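Local coordinates for protein pullulanase (Klebsiella oxytoca, PDB 2YOC) that hydrolyses alpha-1,6-glucosidic linkages in pullulan and related dextrins and is a substrate of the type 2 secretion system, at residues L409-L422 / Q858-R871. Residues are numbered along the deposited sequence; the frame is centred on the assembly and turned at random.
Sequences LAKMTIHESHIRDL and QGIAFDQQGSELLR
Gln865 CA lies over one face of the His415 imidazole, offset toward the rim, a CH-pi contact that suits a flat ring. Glu868 OE1 comes to the ring edge near CE1, though the carboxylate's strongest polar partner is His450. The glutamine is long enough for OE1 to accept a weak bond from His418 N. Phe862 is touched at its rim: Ile414 CD1 packs 3.8 Å from its CD2, and Glu416 OE2, hydrogen-bonded to His821, lies 3.5 Å from Phe862 CZ near the ring plane, its carboxylate turned 79° from the ring. With CG anti to the backbone N (chi1 -177°), Glu416 runs extended past that rim. The guanidinium of Arg871 receives Gln865 O in its plane; Arg871 NH2 meets Asp421 OD2 at 3.1 Å from above the carboxylate plane, a salt bridge, while OD1 binds Tyr543. This long, nearly straight arginine ties the loop after one strand to the helix after the other. Between the two faces, His415 on one and Phe862 with Glu416 on the other, parallel backbones alternate bonds: Glu416 N to Asp863 O (2.9 Å), then Gln865 N to Glu416 O (2.9 Å). Branched Ile414 and Ile860 pack against Phe692 and Tyr690. Strands 413-417 and 860-864, first and last of eight, close the alpha-amylase-family TIM barrel, with strand 461-464 flanking the first and helix 927-945 outside.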
loop_
_atom_site.group_PDB
_atom_site.type_symbol
_atom_site.label_atom_id
_atom_site.label_comp_id
_atom_site.label_asym_id
_atom_site.label_seq_id
_atom_site.Cartn_x
_atom_site.Cartn_y
_atom_site.Cartn_z
ATOM N N LEU B 409 -0.525 3.236 -36.468
ATOM C CA LEU B 409 0.189 4.203 -35.632
ATOM C C LEU B 409 1.252 3.586 -34.796
ATOM O O LEU B 409 2.351 4.110 -34.750
ATOM C CB LEU B 409 -0.762 4.925 -34.695
ATOM C CG LEU B 409 -1.700 5.904 -35.291
ATOM C CD1 LEU B 409 -2.641 6.382 -34.250
ATOM C CD2 LEU B 409 -0.952 7.065 -35.890
ATOM N N ALA B 410 0.926 2.488 -34.105
ATOM C CA ALA B 410 1.858 1.777 -33.228
ATOM C C ALA B 410 3.164 1.366 -33.941
ATOM O O ALA B 410 4.198 1.237 -33.283
ATOM C CB ALA B 410 1.176 0.553 -32.620
ATOM N N LYS B 411 3.116 1.215 -35.287
ATOM C CA LYS B 411 4.282 0.847 -36.084
ATOM C C LYS B 411 5.308 1.950 -36.159
ATOM O O LYS B 411 6.473 1.651 -36.435
ATOM C CB LYS B 411 3.869 0.319 -37.465
ATOM C CG LYS B 411 3.478 -1.160 -37.420
ATOM C CD LYS B 411 2.265 -1.499 -38.265
ATOM C CE LYS B 411 1.703 -2.897 -38.008
ATOM N NZ LYS B 411 0.981 -3.047 -36.701
HETATM N N MSE B 412 4.892 3.209 -35.838
HETATM C CA MSE B 412 5.706 4.435 -35.824
HETATM C C MSE B 412 7.047 4.297 -35.096
HETATM O O MSE B 412 7.077 4.031 -33.891
HETATM C CB MSE B 412 4.895 5.607 -35.257
HETATM C CG MSE B 412 5.378 6.982 -35.692
HETATM SE SE MSE B 412 4.275 8.426 -34.913
HETATM C CE MSE B 412 2.676 8.233 -36.068
ATOM N N THR B 413 8.156 4.495 -35.854
ATOM C CA THR B 413 9.542 4.427 -35.375
ATOM C C THR B 413 10.256 5.731 -35.784
ATOM O O THR B 413 10.711 5.875 -36.924
ATOM C CB THR B 413 10.175 3.112 -35.873
ATOM O OG1 THR B 413 9.497 2.044 -35.234
ATOM C CG2 THR B 413 11.623 2.988 -35.528
ATOM N N ILE B 414 10.300 6.687 -34.850
ATOM C CA ILE B 414 10.802 8.066 -35.034
ATOM C C ILE B 414 12.294 8.228 -34.823
ATOM O O ILE B 414 12.842 7.696 -33.854
ATOM C CB ILE B 414 10.006 9.104 -34.176
ATOM C CG1 ILE B 414 8.501 8.845 -34.228
ATOM C CG2 ILE B 414 10.304 10.522 -34.618
ATOM C CD1 ILE B 414 7.736 9.511 -33.091
ATOM N N HIS B 415 12.924 9.023 -35.723
ATOM C CA HIS B 415 14.323 9.416 -35.766
ATOM C C HIS B 415 14.286 10.943 -35.732
ATOM O O HIS B 415 13.936 11.569 -36.736
ATOM C CB HIS B 415 14.959 8.933 -37.086
ATOM C CG HIS B 415 16.462 8.890 -37.072
ATOM N ND1 HIS B 415 17.147 7.887 -36.396
ATOM C CD2 HIS B 415 17.363 9.705 -37.673
ATOM C CE1 HIS B 415 18.432 8.128 -36.597
ATOM N NE2 HIS B 415 18.615 9.205 -37.365
ATOM N N GLU B 416 14.571 11.532 -34.568
ATOM C CA GLU B 416 14.535 12.980 -34.345
ATOM C C GLU B 416 15.843 13.613 -34.810
ATOM O O GLU B 416 16.882 13.521 -34.134
ATOM C CB GLU B 416 14.261 13.268 -32.864
ATOM C CG GLU B 416 14.124 14.727 -32.495
ATOM C CD GLU B 416 14.405 15.047 -31.038
ATOM O OE1 GLU B 416 15.517 14.725 -30.550
ATOM O OE2 GLU B 416 13.524 15.671 -30.399
ATOM N N SER B 417 15.771 14.285 -35.951
ATOM C CA SER B 417 16.892 14.924 -36.643
ATOM C C SER B 417 16.850 16.476 -36.627
ATOM O O SER B 417 15.803 17.067 -36.323
ATOM C CB SER B 417 16.949 14.406 -38.078
ATOM O OG SER B 417 16.347 13.121 -38.172
ATOM N N HIS B 418 18.015 17.119 -36.937
ATOM C CA HIS B 418 18.234 18.572 -37.020
ATOM C C HIS B 418 18.996 18.845 -38.323
ATOM O O HIS B 418 19.925 18.097 -38.647
ATOM C CB HIS B 418 19.018 19.072 -35.791
ATOM C CG HIS B 418 19.296 20.555 -35.758
ATOM N ND1 HIS B 418 20.347 21.111 -36.467
ATOM C CD2 HIS B 418 18.681 21.541 -35.056
ATOM C CE1 HIS B 418 20.325 22.408 -36.197
ATOM N NE2 HIS B 418 19.348 22.713 -35.348
ATOM N N ILE B 419 18.604 19.911 -39.072
ATOM C CA ILE B 419 19.172 20.264 -40.389
ATOM C C ILE B 419 20.694 20.385 -40.444
ATOM O O ILE B 419 21.305 19.900 -41.396
ATOM C CB ILE B 419 18.388 21.402 -41.109
ATOM C CG1 ILE B 419 16.857 21.101 -41.223
ATOM C CG2 ILE B 419 18.990 21.800 -42.460
ATOM C CD1 ILE B 419 16.444 19.788 -41.837
ATOM N N ARG B 420 21.306 20.980 -39.412
ATOM C CA ARG B 420 22.759 21.105 -39.350
ATOM C C ARG B 420 23.354 19.774 -38.896
ATOM O O ARG B 420 24.204 19.215 -39.596
ATOM C CB ARG B 420 23.201 22.281 -38.472
ATOM C CG ARG B 420 22.935 23.626 -39.143
ATOM C CD ARG B 420 23.885 24.716 -38.684
ATOM N NE ARG B 420 25.281 24.412 -39.008
ATOM C CZ ARG B 420 25.922 24.862 -40.079
ATOM N NH1 ARG B 420 25.305 25.658 -40.944
ATOM N NH2 ARG B 420 27.188 24.529 -40.290
ATOM N N ASP B 421 22.819 19.203 -37.800
ATOM C CA ASP B 421 23.238 17.900 -37.272
ATOM C C ASP B 421 23.377 16.810 -38.375
ATOM O O ASP B 421 24.282 15.970 -38.298
ATOM C CB ASP B 421 22.268 17.430 -36.159
ATOM C CG ASP B 421 22.379 18.152 -34.821
ATOM O OD1 ASP B 421 23.321 18.943 -34.652
ATOM O OD2 ASP B 421 21.525 17.899 -33.931
ATOM N N LEU B 422 22.504 16.856 -39.410
ATOM C CA LEU B 422 22.499 15.893 -40.515
ATOM C C LEU B 422 23.649 16.072 -41.519
ATOM O O LEU B 422 24.401 15.120 -41.757
ATOM C CB LEU B 422 21.144 15.900 -41.264
ATOM C CG LEU B 422 19.924 15.365 -40.545
ATOM C CD1 LEU B 422 18.695 15.682 -41.314
ATOM C CD2 LEU B 422 19.992 13.889 -40.390
ATOM N N GLN B 858 5.282 -2.069 -26.922
ATOM C CA GLN B 858 3.975 -1.704 -27.476
ATOM C C GLN B 858 3.760 -0.219 -27.771
ATOM O O GLN B 858 2.969 0.103 -28.665
ATOM C CB GLN B 858 2.809 -2.283 -26.637
ATOM C CG GLN B 858 2.763 -3.823 -26.575
ATOM C CD GLN B 858 2.699 -4.508 -27.921
ATOM O OE1 GLN B 858 1.886 -4.187 -28.784
ATOM N NE2 GLN B 858 3.566 -5.476 -28.124
ATOM N N GLY B 859 4.446 0.665 -27.039
ATOM C CA GLY B 859 4.340 2.110 -27.239
ATOM C C GLY B 859 5.082 2.573 -28.481
ATOM O O GLY B 859 5.860 1.812 -29.057
ATOM N N ILE B 860 4.856 3.816 -28.906
ATOM C CA ILE B 860 5.538 4.364 -30.070
ATOM C C ILE B 860 7.038 4.578 -29.793
ATOM O O ILE B 860 7.422 5.166 -28.792
ATOM C CB ILE B 860 4.802 5.602 -30.609
ATOM C CG1 ILE B 860 3.422 5.159 -31.181
ATOM C CG2 ILE B 860 5.645 6.369 -31.653
ATOM C CD1 ILE B 860 2.405 6.237 -31.389
ATOM N N ALA B 861 7.879 4.021 -30.666
ATOM C CA ALA B 861 9.328 4.089 -30.577
ATOM C C ALA B 861 9.827 5.411 -31.110
ATOM O O ALA B 861 9.540 5.773 -32.250
ATOM C CB ALA B 861 9.939 2.942 -31.354
ATOM N N PHE B 862 10.543 6.143 -30.268
ATOM C CA PHE B 862 11.161 7.423 -30.580
ATOM C C PHE B 862 12.604 7.330 -30.157
ATOM O O PHE B 862 12.934 6.713 -29.142
ATOM C CB PHE B 862 10.486 8.541 -29.789
ATOM C CG PHE B 862 11.020 9.948 -29.973
ATOM C CD1 PHE B 862 12.161 10.371 -29.298
ATOM C CD2 PHE B 862 10.322 10.882 -30.727
ATOM C CE1 PHE B 862 12.633 11.671 -29.446
ATOM C CE2 PHE B 862 10.803 12.178 -30.876
ATOM C CZ PHE B 862 11.948 12.561 -30.231
ATOM N N ASP B 863 13.458 7.979 -30.924
ATOM C CA ASP B 863 14.869 8.031 -30.648
ATOM C C ASP B 863 15.552 9.205 -31.335
ATOM O O ASP B 863 15.127 9.669 -32.403
ATOM C CB ASP B 863 15.555 6.715 -31.033
ATOM C CG ASP B 863 17.007 6.628 -30.598
ATOM O OD1 ASP B 863 17.360 7.229 -29.517
ATOM O OD2 ASP B 863 17.792 5.987 -31.322
ATOM N N GLN B 864 16.653 9.663 -30.707
ATOM C CA GLN B 864 17.486 10.754 -31.165
ATOM C C GLN B 864 18.328 10.301 -32.354
ATOM O O GLN B 864 18.890 9.198 -32.345
ATOM C CB GLN B 864 18.397 11.179 -30.015
ATOM C CG GLN B 864 19.231 12.388 -30.357
ATOM C CD GLN B 864 20.206 12.737 -29.283
ATOM O OE1 GLN B 864 20.710 11.877 -28.543
ATOM N NE2 GLN B 864 20.525 14.019 -29.210
ATOM N N GLN B 865 18.458 11.173 -33.354
ATOM C CA GLN B 865 19.356 10.907 -34.474
ATOM C C GLN B 865 20.764 10.734 -33.863
ATOM O O GLN B 865 21.161 11.525 -33.009
ATOM C CB GLN B 865 19.323 12.084 -35.471
ATOM C CG GLN B 865 20.630 12.357 -36.211
ATOM C CD GLN B 865 20.828 13.812 -36.555
ATOM O OE1 GLN B 865 20.234 14.725 -35.966
ATOM N NE2 GLN B 865 21.724 14.051 -37.492
ATOM N N GLY B 866 21.452 9.673 -34.269
ATOM C CA GLY B 866 22.816 9.361 -33.846
ATOM C C GLY B 866 22.969 8.246 -32.832
ATOM O O GLY B 866 24.091 7.787 -32.618
ATOM N N SER B 867 21.866 7.803 -32.174
ATOM C CA SER B 867 21.935 6.737 -31.154
ATOM C C SER B 867 22.472 5.425 -31.700
ATOM O O SER B 867 23.170 4.703 -30.975
ATOM C CB SER B 867 20.601 6.540 -30.457
ATOM O OG SER B 867 20.201 7.761 -29.869
ATOM N N GLU B 868 22.228 5.188 -33.014
ATOM C CA GLU B 868 22.704 4.047 -33.799
ATOM C C GLU B 868 24.229 4.140 -34.043
ATOM O O GLU B 868 24.823 3.180 -34.537
ATOM C CB GLU B 868 21.940 3.983 -35.150
ATOM C CG GLU B 868 22.379 4.970 -36.235
ATOM C CD GLU B 868 21.976 6.429 -36.105
ATOM O OE1 GLU B 868 21.300 6.769 -35.109
ATOM O OE2 GLU B 868 22.289 7.223 -37.023
ATOM N N LEU B 869 24.834 5.328 -33.769
ATOM C CA LEU B 869 26.252 5.638 -33.938
ATOM C C LEU B 869 26.826 6.091 -32.603
ATOM O O LEU B 869 27.692 6.966 -32.557
ATOM C CB LEU B 869 26.466 6.709 -35.025
ATOM C CG LEU B 869 25.835 6.443 -36.416
ATOM C CD1 LEU B 869 26.030 7.620 -37.345
ATOM C CD2 LEU B 869 26.338 5.152 -37.044
ATOM N N LEU B 870 26.323 5.513 -31.497
ATOM C CA LEU B 870 26.768 5.766 -30.119
ATOM C C LEU B 870 26.976 7.252 -29.808
ATOM O O LEU B 870 27.845 7.599 -29.002
ATOM C CB LEU B 870 28.065 4.959 -29.852
ATOM C CG LEU B 870 28.007 3.469 -30.178
ATOM C CD1 LEU B 870 29.371 2.889 -30.302
ATOM C CD2 LEU B 870 27.221 2.714 -29.137
ATOM N N ARG B 871 26.179 8.127 -30.457
ATOM C CA ARG B 871 26.290 9.583 -30.353
ATOM C C ARG B 871 26.616 10.074 -28.980
ATOM O O ARG B 871 26.003 9.652 -27.991
ATOM C CB ARG B 871 25.062 10.324 -30.915
ATOM C CG ARG B 871 25.277 11.823 -31.120
ATOM C CD ARG B 871 23.986 12.515 -31.481
ATOM N NE ARG B 871 24.165 13.946 -31.730
ATOM C CZ ARG B 871 23.233 14.727 -32.263
ATOM N NH1 ARG B 871 22.062 14.217 -32.629
ATOM N NH2 ARG B 871 23.481 16.008 -32.480
#